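Local atomic coordinates of structural polyprotein, VP1 (Israeli acute paralysis virus, PDB entry 5CDD), a protein that probably serves as a structural building block of the viral capsid, being the VP1 piece of a longer structural polyprotein. Residues A[108-114]-A[129-135]; A[47-53]-A[176-182]; A[145-151]-A[163-168]. All coordinates share one frame; numbering follows the deposited sequence.

All three contacts are largely buried in the assembly and lie in one jelly-roll domain. Contact 2 lies nearest the chain centre; contacts 1 and 3 are buried partly by other chains. Contacts 1 and 3 hold the same four-stranded sheet: contact 1 pairs strand 110-116 with edge strand 131-133, and contact 3 ties strand 166-172 to the loop after strand 140-145. They meet where Leu114 packs on Val145 and Tyr148. Contact 2, in the other sheet, touches contact 1 through Thr176 and Ile110. Contact 1 is a regular antiparallel pairing, contact 2 is bulged and filled by aliphatic groups and a tryptophan, and contact 3 joins a loop by backbone bonds, a serine hydroxyl and a tyrosine pair.

Contact 1: A[108-114]-A[129-135]; sequences CYIRSFL and PSHITYP
Strand 110-114 pairs antiparallel with strand 131-133, an edge strand of a four-stranded jelly-roll sheet within this chain. Ile110 faces Thr133 and Ser112 faces His131 as hydrogen-bonded pairs, with Arg111 and Ile132 as the non-hydrogen-bonded pair between them. Ile110 N gives a bond to Thr133 O at 2.8 Å, and Thr133 N returns one to Ile110 O at 3.0 Å. One pair further on, Ser112 N reaches His131 O at 3.0 Å, while His131 N binds Ser112 O.

The two faces differ sharply. Ile110, Ser112, His131 and Thr133 turn toward strand 140-145 of the opposing sheet, where His141 meets all four. On the other face the Arg111 chain, bent at chi2 (-82°) and chi3, brings CD against Ile132 CB at 3.5 Å and lifts the guanidinium off the sheet, beside Phe113 two residues on. There Phe113 CZ sits above one face of that group, offset to its rim, and Ser130 OG lies at its edge. The same Ile132 touches the Tyr109 ring through CD1.

At the far end, Tyr109 CB lies over the face of the Tyr134 ring as a CH-pi contact, 4.1 Å from the centroid and 23° off the normal. Pro135 CG touches both Ile110 CG1, at 3.8 Å, and Cys108 SG. Beyond the chain, Tyr134 OH bonds to Asn98 O of a neighbouring VP1 copy, which also sets Phe97 against Ile132. The Arg111 guanidinium makes a long, weak ion pair with Asp51 of that copy.

Backbone bonds thus set the pairing, while the chemistry divides by face: one side contributes to the sandwich interior, and the other offers aliphatic, aromatic and cationic surface to the next subunit.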
loop_
_atom_site.group_PDB
_atom_site.type_symbol
_atom_site.label_atom_id
_atom_site.label_comp_id
_atom_site.label_asym_id
_atom_site.label_seq_id
_atom_site.Cartn_x
_atom_site.Cartn_y
_atom_site.Cartn_z
ATOM N N CYS A 108 -30.224 24.421 25.626
ATOM C CA CYS A 108 -31.036 24.153 24.452
ATOM C C CYS A 108 -30.533 22.966 23.643
ATOM O O CYS A 108 -29.344 22.864 23.344
ATOM C CB CYS A 108 -31.073 25.394 23.562
ATOM S SG CYS A 108 -31.942 25.159 22.003
ATOM N N TYR A 109 -31.450 22.068 23.297
ATOM C CA TYR A 109 -31.109 20.898 22.501
ATOM C C TYR A 109 -32.208 20.638 21.479
ATOM O O TYR A 109 -33.363 21.014 21.685
ATOM C CB TYR A 109 -30.903 19.672 23.399
ATOM C CG TYR A 109 -32.150 19.146 24.072
ATOM C CD1 TYR A 109 -33.100 18.417 23.357
ATOM C CD2 TYR A 109 -32.379 19.371 25.429
ATOM C CE1 TYR A 109 -34.245 17.923 23.974
ATOM C CE2 TYR A 109 -33.523 18.883 26.057
ATOM C CZ TYR A 109 -34.450 18.159 25.323
ATOM O OH TYR A 109 -35.581 17.671 25.936
ATOM N N ILE A 110 -31.839 20.001 20.373
ATOM C CA ILE A 110 -32.784 19.698 19.305
ATOM C C ILE A 110 -32.900 18.192 19.094
ATOM O O ILE A 110 -31.897 17.505 18.925
ATOM C CB ILE A 110 -32.338 20.337 17.971
ATOM C CG1 ILE A 110 -32.071 21.835 18.161
ATOM C CG2 ILE A 110 -33.396 20.103 16.911
ATOM C CD1 ILE A 110 -33.284 22.647 18.543
ATOM N N ARG A 111 -34.129 17.690 19.104
ATOM C CA ARG A 111 -34.396 16.267 18.903
ATOM C C ARG A 111 -35.246 16.091 17.648
ATOM O O ARG A 111 -36.155 16.878 17.391
ATOM C CB ARG A 111 -35.162 15.688 20.097
ATOM C CG ARG A 111 -34.414 15.685 21.420
ATOM C CD ARG A 111 -33.469 14.498 21.528
ATOM N NE ARG A 111 -34.159 13.207 21.612
ATOM C CZ ARG A 111 -34.929 12.823 22.629
ATOM N NH1 ARG A 111 -35.126 13.627 23.665
ATOM N NH2 ARG A 111 -35.489 11.619 22.620
ATOM N N SER A 112 -34.947 15.061 16.865
ATOM C CA SER A 112 -35.715 14.780 15.658
ATOM C C SER A 112 -36.081 13.299 15.643
ATOM O O SER A 112 -35.254 12.443 15.953
ATOM C CB SER A 112 -34.918 15.153 14.402
ATOM O OG SER A 112 -33.672 14.485 14.359
ATOM N N PHE A 113 -37.329 13.007 15.296
ATOM C CA PHE A 113 -37.820 11.635 15.262
ATOM C C PHE A 113 -38.477 11.335 13.923
ATOM O O PHE A 113 -38.529 12.182 13.033
ATOM C CB PHE A 113 -38.867 11.422 16.360
ATOM C CG PHE A 113 -38.430 11.872 17.723
ATOM C CD1 PHE A 113 -37.772 10.998 18.583
ATOM C CD2 PHE A 113 -38.680 13.171 18.150
ATOM C CE1 PHE A 113 -37.372 11.413 19.852
ATOM C CE2 PHE A 113 -38.284 13.596 19.413
ATOM C CZ PHE A 113 -37.628 12.715 20.267
ATOM N N LEU A 114 -38.983 10.114 13.798
ATOM C CA LEU A 114 -39.689 9.693 12.599
ATOM C C LEU A 114 -41.170 9.691 12.942
ATOM O O LEU A 114 -41.547 9.667 14.115
ATOM C CB LEU A 114 -39.281 8.279 12.180
ATOM C CG LEU A 114 -37.959 8.058 11.447
ATOM C CD1 LEU A 114 -37.795 6.574 11.166
ATOM C CD2 LEU A 114 -37.943 8.847 10.148
ATOM N N PRO A 129 -35.693 5.440 15.731
ATOM C CA PRO A 129 -34.465 6.202 15.478
ATOM C C PRO A 129 -34.613 7.662 15.895
ATOM O O PRO A 129 -35.711 8.217 15.849
ATOM C CB PRO A 129 -34.269 6.047 13.974
ATOM C CG PRO A 129 -34.849 4.702 13.704
ATOM C CD PRO A 129 -36.122 4.729 14.514
ATOM N N SER A 130 -33.505 8.282 16.292
ATOM C CA SER A 130 -33.528 9.674 16.726
ATOM C C SER A 130 -32.152 10.338 16.691
ATOM O O SER A 130 -31.121 9.668 16.773
ATOM C CB SER A 130 -34.093 9.760 18.146
ATOM O OG SER A 130 -33.952 11.066 18.676
ATOM N N HIS A 131 -32.151 11.661 16.568
ATOM C CA HIS A 131 -30.917 12.438 16.545
ATOM C C HIS A 131 -31.080 13.634 17.479
ATOM O O HIS A 131 -32.189 14.140 17.657
ATOM C CB HIS A 131 -30.616 12.941 15.133
ATOM C CG HIS A 131 -29.329 13.700 15.028
ATOM N ND1 HIS A 131 -29.116 14.678 14.081
ATOM C CD2 HIS A 131 -28.188 13.626 15.754
ATOM C CE1 HIS A 131 -27.900 15.176 14.229
ATOM N NE2 HIS A 131 -27.318 14.554 15.239
ATOM N N ILE A 132 -29.978 14.089 18.068
ATOM C CA ILE A 132 -30.014 15.224 18.982
ATOM C C ILE A 132 -28.746 16.067 18.901
ATOM O O ILE A 132 -27.641 15.530 18.839
ATOM C CB ILE A 132 -30.201 14.751 20.444
ATOM C CG1 ILE A 132 -30.075 15.939 21.404
ATOM C CG2 ILE A 132 -29.176 13.685 20.777
ATOM C CD1 ILE A 132 -30.273 15.577 22.859
ATOM N N THR A 133 -28.913 17.388 18.901
ATOM C CA THR A 133 -27.779 18.306 18.841
ATOM C C THR A 133 -27.959 19.446 19.838
ATOM O O THR A 133 -29.063 19.691 20.319
ATOM C CB THR A 133 -27.611 18.923 17.433
ATOM O OG1 THR A 133 -28.729 19.772 17.138
ATOM C CG2 THR A 133 -27.518 17.829 16.381
ATOM N N TYR A 134 -26.863 20.130 20.151
ATOM C CA TYR A 134 -26.896 21.255 21.076
ATOM C C TYR A 134 -26.400 22.490 20.338
ATOM O O TYR A 134 -25.198 22.666 20.143
ATOM C CB TYR A 134 -26.010 20.976 22.290
ATOM C CG TYR A 134 -26.489 19.820 23.140
ATOM C CD1 TYR A 134 -26.309 18.500 22.724
ATOM C CD2 TYR A 134 -27.137 20.046 24.356
ATOM C CE1 TYR A 134 -26.764 17.431 23.499
ATOM C CE2 TYR A 134 -27.596 18.986 25.138
ATOM C CZ TYR A 134 -27.406 17.682 24.703
ATOM O OH TYR A 134 -27.860 16.632 25.470
ATOM N N PRO A 135 -27.328 23.366 19.919
ATOM C CA PRO A 135 -27.033 24.602 19.189
ATOM C C PRO A 135 -25.872 25.429 19.732
ATOM O O PRO A 135 -25.220 26.155 18.983
ATOM C CB PRO A 135 -28.357 25.351 19.247
ATOM C CG PRO A 135 -29.353 24.242 19.189
ATOM C CD PRO A 135 -28.775 23.256 20.179
#

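Contact 2: A[47-53]-A[176-182]; sequences RTITDNW and TTQIVAR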
loop_
_atom_site.group_PDB
_atom_site.type_symbol
_atom_site.label_atom_id
_atom_site.label_comp_id
_atom_site.label_asym_id
_atom_site.label_seq_id
_atom_site.Cartn_x
_atom_site.Cartn_y
_atom_site.Cartn_z
ATOM N N ARG A 47 -30.963 23.643 -0.439
ATOM C CA ARG A 47 -31.454 24.991 -0.692
ATOM C C ARG A 47 -32.414 25.364 0.428
ATOM O O ARG A 47 -33.159 24.514 0.918
ATOM C CB ARG A 47 -32.166 25.047 -2.044
ATOM C CG ARG A 47 -31.225 24.991 -3.240
ATOM C CD ARG A 47 -30.446 26.286 -3.374
ATOM N NE ARG A 47 -29.593 26.310 -4.560
ATOM C CZ ARG A 47 -28.413 25.705 -4.653
ATOM N NH1 ARG A 47 -27.931 25.020 -3.624
ATOM N NH2 ARG A 47 -27.709 25.792 -5.775
ATOM N N THR A 48 -32.391 26.627 0.843
ATOM C CA THR A 48 -33.266 27.070 1.922
ATOM C C THR A 48 -34.718 27.133 1.473
ATOM O O THR A 48 -35.010 27.505 0.336
ATOM C CB THR A 48 -32.854 28.463 2.461
ATOM O OG1 THR A 48 -32.984 29.443 1.426
ATOM C CG2 THR A 48 -31.416 28.440 2.947
ATOM N N ILE A 49 -35.624 26.750 2.366
ATOM C CA ILE A 49 -37.050 26.786 2.075
ATOM C C ILE A 49 -37.713 27.815 2.975
ATOM O O ILE A 49 -38.867 28.174 2.778
ATOM C CB ILE A 49 -37.708 25.413 2.303
ATOM C CG1 ILE A 49 -37.445 24.930 3.734
ATOM C CG2 ILE A 49 -37.172 24.424 1.296
ATOM C CD1 ILE A 49 -38.072 23.584 4.074
ATOM N N THR A 50 -36.964 28.284 3.966
ATOM C CA THR A 50 -37.444 29.292 4.902
ATOM C C THR A 50 -36.260 29.854 5.673
ATOM O O THR A 50 -35.496 29.108 6.280
ATOM C CB THR A 50 -38.467 28.716 5.914
ATOM O OG1 THR A 50 -38.927 29.765 6.774
ATOM C CG2 THR A 50 -37.835 27.631 6.764
ATOM N N ASP A 51 -36.095 31.171 5.634
ATOM C CA ASP A 51 -34.991 31.801 6.342
ATOM C C ASP A 51 -35.353 32.002 7.803
ATOM O O ASP A 51 -34.571 32.555 8.572
ATOM C CB ASP A 51 -34.646 33.149 5.703
ATOM C CG ASP A 51 -34.188 33.012 4.261
ATOM O OD1 ASP A 51 -33.094 32.453 4.027
ATOM O OD2 ASP A 51 -34.926 33.464 3.358
ATOM N N ASN A 52 -36.543 31.554 8.191
ATOM C CA ASN A 52 -36.968 31.713 9.575
ATOM C C ASN A 52 -38.161 30.843 9.949
ATOM O O ASN A 52 -39.299 31.153 9.602
ATOM C CB ASN A 52 -37.305 33.179 9.850
ATOM C CG ASN A 52 -37.297 33.507 11.328
ATOM O OD1 ASN A 52 -36.276 33.354 11.997
ATOM N ND2 ASN A 52 -38.431 33.962 11.845
ATOM N N TRP A 53 -37.898 29.758 10.666
ATOM C CA TRP A 53 -38.959 28.859 11.090
ATOM C C TRP A 53 -39.139 29.006 12.594
ATOM O O TRP A 53 -38.320 28.530 13.379
ATOM C CB TRP A 53 -38.604 27.416 10.733
ATOM C CG TRP A 53 -39.751 26.466 10.884
ATOM C CD1 TRP A 53 -41.062 26.714 10.590
ATOM C CD2 TRP A 53 -39.686 25.097 11.303
ATOM N NE1 TRP A 53 -41.817 25.586 10.799
ATOM C CE2 TRP A 53 -41.000 24.578 11.237
ATOM C CE3 TRP A 53 -38.647 24.258 11.727
ATOM C CZ2 TRP A 53 -41.302 23.253 11.579
ATOM C CZ3 TRP A 53 -38.948 22.939 12.067
ATOM C CH2 TRP A 53 -40.265 22.452 11.989
ATOM N N THR A 176 -37.482 28.002 19.545
ATOM C CA THR A 176 -36.467 28.171 18.522
ATOM C C THR A 176 -36.883 28.950 17.285
ATOM O O THR A 176 -38.054 29.244 17.060
ATOM C CB THR A 176 -35.930 26.805 18.051
ATOM O OG1 THR A 176 -37.017 25.979 17.615
ATOM C CG2 THR A 176 -35.196 26.116 19.179
ATOM N N THR A 177 -35.875 29.281 16.491
ATOM C CA THR A 177 -36.033 30.001 15.243
ATOM C C THR A 177 -34.820 29.608 14.401
ATOM O O THR A 177 -33.683 29.899 14.767
ATOM C CB THR A 177 -36.056 31.525 15.474
ATOM O OG1 THR A 177 -36.085 32.189 14.208
ATOM C CG2 THR A 177 -34.837 31.980 16.268
ATOM N N GLN A 178 -35.055 28.922 13.286
ATOM C CA GLN A 178 -33.942 28.487 12.453
ATOM C C GLN A 178 -34.162 28.619 10.957
ATOM O O GLN A 178 -35.291 28.762 10.483
ATOM C CB GLN A 178 -33.593 27.025 12.756
ATOM C CG GLN A 178 -33.877 26.587 14.181
ATOM C CD GLN A 178 -35.275 26.019 14.350
ATOM O OE1 GLN A 178 -36.255 26.575 13.855
ATOM N NE2 GLN A 178 -35.371 24.909 15.065
ATOM N N ILE A 179 -33.056 28.575 10.224
ATOM C CA ILE A 179 -33.087 28.635 8.771
ATOM C C ILE A 179 -33.170 27.174 8.350
ATOM O O ILE A 179 -32.318 26.367 8.721
ATOM C CB ILE A 179 -31.795 29.248 8.199
ATOM C CG1 ILE A 179 -31.594 30.662 8.751
ATOM C CG2 ILE A 179 -31.872 29.279 6.685
ATOM C CD1 ILE A 179 -30.274 31.295 8.367
ATOM N N VAL A 180 -34.202 26.831 7.593
ATOM C CA VAL A 180 -34.374 25.454 7.163
ATOM C C VAL A 180 -34.009 25.244 5.698
ATOM O O VAL A 180 -34.494 25.951 4.812
ATOM C CB VAL A 180 -35.828 24.986 7.391
ATOM C CG1 VAL A 180 -35.955 23.508 7.072
ATOM C CG2 VAL A 180 -36.241 25.260 8.827
ATOM N N ALA A 181 -33.142 24.267 5.457
ATOM C CA ALA A 181 -32.705 23.926 4.109
ATOM C C ALA A 181 -32.902 22.426 3.935
ATOM O O ALA A 181 -32.607 21.652 4.844
ATOM C CB ALA A 181 -31.242 24.287 3.927
ATOM N N ARG A 182 -33.405 22.012 2.776
ATOM C CA ARG A 182 -33.632 20.594 2.535
ATOM C C ARG A 182 -33.097 20.102 1.198
ATOM O O ARG A 182 -32.611 20.878 0.374
ATOM C CB ARG A 182 -35.125 20.271 2.611
ATOM C CG ARG A 182 -35.941 20.893 1.495
ATOM C CD ARG A 182 -37.369 20.388 1.507
ATOM N NE ARG A 182 -38.169 21.029 0.468
ATOM C CZ ARG A 182 -39.450 20.763 0.238
ATOM N NH1 ARG A 182 -40.084 19.858 0.974
ATOM N NH2 ARG A 182 -40.098 21.406 -0.725
#
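Val180 packs against Ile49, Thr50 and Trp53, which form an arc over it. Its CG1 meets Ile49 CD1 at 3.7 Å, the two side chains meeting at a slant. Its CB and CG2 take Thr50 CG2, with 3.4 Å from Val180 CB to Thr50 CG2; Thr50 OG1 stands anti to the backbone N (chi1 -178°), which leaves the methyl as the branch that faces Val180. Val180 CG2 also touches Trp53 CB at 3.7 Å.

Ile49 and Arg182 cross at nearly a right angle: Ile49 CG2 rests on the extended arginine chain, 3.7 Å from Arg182 CG. The guanidinium continues past it to salt bridges with Asp76 and Asp71.

Ile49 and Thr50 both sit opposite Val180, a classic beta bulge in the antiparallel pairing of strands 47-55 and 176-184, part of the larger jelly-roll sheet. Ile49 N donates to Val180 O at 2.8 Å, and Val180 N donates to Thr50 O at 2.9 Å. A second bulge follows before Trp53 N binds Gln178 O at 2.8 Å.

Away from Val180, Thr48 and Ile179 run side by side, CG2 to CG2 at 3.9 Å, and both pack on Arg111 of a neighbouring VP1 copy.

Contact 3: A[145-151]-A[163-168]; sequences VPFYSQY and GYDSSL
Tyr151 drives the edge of its ring into the face of Tyr164, a T-shaped pair with centroids 5.0 Å apart and planes at 84°. CE2 does the touching: it stands above the centre of the Tyr164 ring and comes within 3.6 Å of Tyr164 CG. At the rim of that same ring, Gln150 OE1 approaches Tyr164 CD1, the amide chain crossing the tyrosine at about a right angle.

The backbone brings these groups together. Gln150 N donates to Tyr164 O at 3.0 Å, and next to it Ser149 and Asp165 make a single backbone bridge with their CB atoms 3.8 Å apart. Further along, Ser166 N makes a weak bond to Tyr148 O. Ser166 OG, set between its backbone N and carbonyl carbon (chi1 52°), turns to the loop, where it accepts a weak bond from Tyr148 N at 3.4 Å and lies 2.9 Å from Pro146 O. Val145 closes the other end with CG2 on Leu168 CB at 3.7 Å.

A second shell fixes the polar ends. Ser149 OG bonds to Tyr151 O at 2.6 Å, a link within the loop. Asp165 is anchored by a salt bridge to Arg117, Gln150 OE1 takes a bond from Lys215 of another capsid protein, and Tyr148 OH reaches Glu34 of a neighbouring VP1 copy.

What results is a connection between the two sheets of a viral jelly roll: the loop leaving strand 140-145 of one sheet is laid along the start of strand 166-172 of the other, at a place where several capsid chains meet.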
loop_
_atom_site.group_PDB
_atom_site.type_symbol
_atom_site.label_atom_id
_atom_site.label_comp_id
_atom_site.label_asym_id
_atom_site.label_seq_id
_atom_site.Cartn_x
_atom_site.Cartn_y
_atom_site.Cartn_z
ATOM N N VAL A 145 -34.223 11.232 6.574
ATOM C CA VAL A 145 -35.395 10.382 6.723
ATOM C C VAL A 145 -35.376 9.302 5.645
ATOM O O VAL A 145 -35.515 9.596 4.460
ATOM C CB VAL A 145 -36.693 11.200 6.583
ATOM C CG1 VAL A 145 -37.900 10.290 6.705
ATOM C CG2 VAL A 145 -36.734 12.285 7.642
ATOM N N PRO A 146 -35.190 8.034 6.045
ATOM C CA PRO A 146 -35.157 6.928 5.084
ATOM C C PRO A 146 -36.500 6.799 4.380
ATOM O O PRO A 146 -37.490 7.393 4.809
ATOM C CB PRO A 146 -34.864 5.713 5.962
ATOM C CG PRO A 146 -34.127 6.293 7.121
ATOM C CD PRO A 146 -34.909 7.545 7.404
ATOM N N PHE A 147 -36.541 6.026 3.301
ATOM C CA PHE A 147 -37.794 5.831 2.592
ATOM C C PHE A 147 -38.446 4.537 3.052
ATOM O O PHE A 147 -38.274 3.488 2.432
ATOM C CB PHE A 147 -37.574 5.784 1.079
ATOM C CG PHE A 147 -38.856 5.717 0.282
ATOM C CD1 PHE A 147 -39.799 6.741 0.365
ATOM C CD2 PHE A 147 -39.117 4.638 -0.558
ATOM C CE1 PHE A 147 -40.983 6.692 -0.377
ATOM C CE2 PHE A 147 -40.298 4.580 -1.304
ATOM C CZ PHE A 147 -41.231 5.610 -1.212
ATOM N N TYR A 148 -39.168 4.613 4.166
ATOM C CA TYR A 148 -39.887 3.464 4.697
ATOM C C TYR A 148 -41.294 3.645 4.145
ATOM O O TYR A 148 -42.059 4.464 4.652
ATOM C CB TYR A 148 -39.920 3.507 6.225
ATOM C CG TYR A 148 -38.580 3.312 6.902
ATOM C CD1 TYR A 148 -37.808 2.175 6.655
ATOM C CD2 TYR A 148 -38.112 4.230 7.845
ATOM C CE1 TYR A 148 -36.609 1.955 7.334
ATOM C CE2 TYR A 148 -36.916 4.021 8.529
ATOM C CZ TYR A 148 -36.172 2.879 8.272
ATOM O OH TYR A 148 -35.007 2.651 8.968
ATOM N N SER A 149 -41.634 2.891 3.104
ATOM C CA SER A 149 -42.939 3.033 2.473
ATOM C C SER A 149 -43.676 1.731 2.183
ATOM O O SER A 149 -43.064 0.675 2.014
ATOM C CB SER A 149 -42.775 3.820 1.169
ATOM O OG SER A 149 -43.990 3.907 0.448
ATOM N N GLN A 150 -45.002 1.823 2.128
ATOM C CA GLN A 150 -45.849 0.676 1.826
ATOM C C GLN A 150 -45.965 0.535 0.308
ATOM O O GLN A 150 -46.434 -0.486 -0.196
ATOM C CB GLN A 150 -47.248 0.873 2.415
ATOM C CG GLN A 150 -47.320 0.846 3.928
ATOM C CD GLN A 150 -48.742 1.012 4.436
ATOM O OE1 GLN A 150 -49.329 2.089 4.336
ATOM N NE2 GLN A 150 -49.308 -0.063 4.973
ATOM N N TYR A 151 -45.537 1.573 -0.408
ATOM C CA TYR A 151 -45.590 1.601 -1.867
ATOM C C TYR A 151 -44.237 1.988 -2.456
ATOM O O TYR A 151 -43.457 2.695 -1.821
ATOM C CB TYR A 151 -46.635 2.610 -2.330
ATOM C CG TYR A 151 -48.018 2.359 -1.786
ATOM C CD1 TYR A 151 -48.767 1.262 -2.208
ATOM C CD2 TYR A 151 -48.590 3.230 -0.859
ATOM C CE1 TYR A 151 -50.053 1.040 -1.725
ATOM C CE2 TYR A 151 -49.874 3.017 -0.369
ATOM C CZ TYR A 151 -50.601 1.922 -0.808
ATOM O OH TYR A 151 -51.877 1.716 -0.337
ATOM N N GLY A 163 -49.962 8.167 6.175
ATOM C CA GLY A 163 -49.060 7.259 6.854
ATOM C C GLY A 163 -48.549 6.140 5.971
ATOM O O GLY A 163 -48.266 5.052 6.464
ATOM N N TYR A 164 -48.433 6.394 4.670
ATOM C CA TYR A 164 -47.937 5.377 3.743
ATOM C C TYR A 164 -46.420 5.269 3.836
ATOM O O TYR A 164 -45.855 4.177 3.747
ATOM C CB TYR A 164 -48.335 5.707 2.302
ATOM C CG TYR A 164 -49.824 5.634 2.039
ATOM C CD1 TYR A 164 -50.624 4.704 2.706
ATOM C CD2 TYR A 164 -50.431 6.474 1.102
ATOM C CE1 TYR A 164 -51.991 4.610 2.450
ATOM C CE2 TYR A 164 -51.800 6.388 0.835
ATOM C CZ TYR A 164 -52.574 5.455 1.513
ATOM O OH TYR A 164 -53.927 5.365 1.258
ATOM N N ASP A 165 -45.769 6.414 4.007
ATOM C CA ASP A 165 -44.322 6.474 4.131
ATOM C C ASP A 165 -43.956 7.292 5.364
ATOM O O ASP A 165 -44.813 7.933 5.977
ATOM C CB ASP A 165 -43.709 7.090 2.870
ATOM C CG ASP A 165 -44.224 8.488 2.591
ATOM O OD1 ASP A 165 -45.455 8.691 2.634
ATOM O OD2 ASP A 165 -43.395 9.381 2.320
ATOM N N SER A 166 -42.676 7.264 5.722
ATOM C CA SER A 166 -42.175 7.980 6.890
ATOM C C SER A 166 -41.909 9.460 6.655
ATOM O O SER A 166 -41.688 9.900 5.529
ATOM C CB SER A 166 -40.900 7.304 7.396
ATOM O OG SER A 166 -39.966 7.151 6.333
ATOM N N SER A 167 -41.939 10.221 7.743
ATOM C CA SER A 167 -41.706 11.655 7.697
ATOM C C SER A 167 -40.893 12.056 8.926
ATOM O O SER A 167 -40.586 11.219 9.774
ATOM C CB SER A 167 -43.044 12.404 7.670
ATOM O OG SER A 167 -42.847 13.805 7.631
ATOM N N LEU A 168 -40.542 13.333 9.019
ATOM C CA LEU A 168 -39.760 13.819 10.148
ATOM C C LEU A 168 -40.603 14.586 11.168
ATOM O O LEU A 168 -41.604 15.218 10.825
ATOM C CB LEU A 168 -38.636 14.730 9.647
ATOM C CG LEU A 168 -37.671 15.271 10.702
ATOM C CD1 LEU A 168 -36.727 14.159 11.119
ATOM C CD2 LEU A 168 -36.889 16.445 10.142
#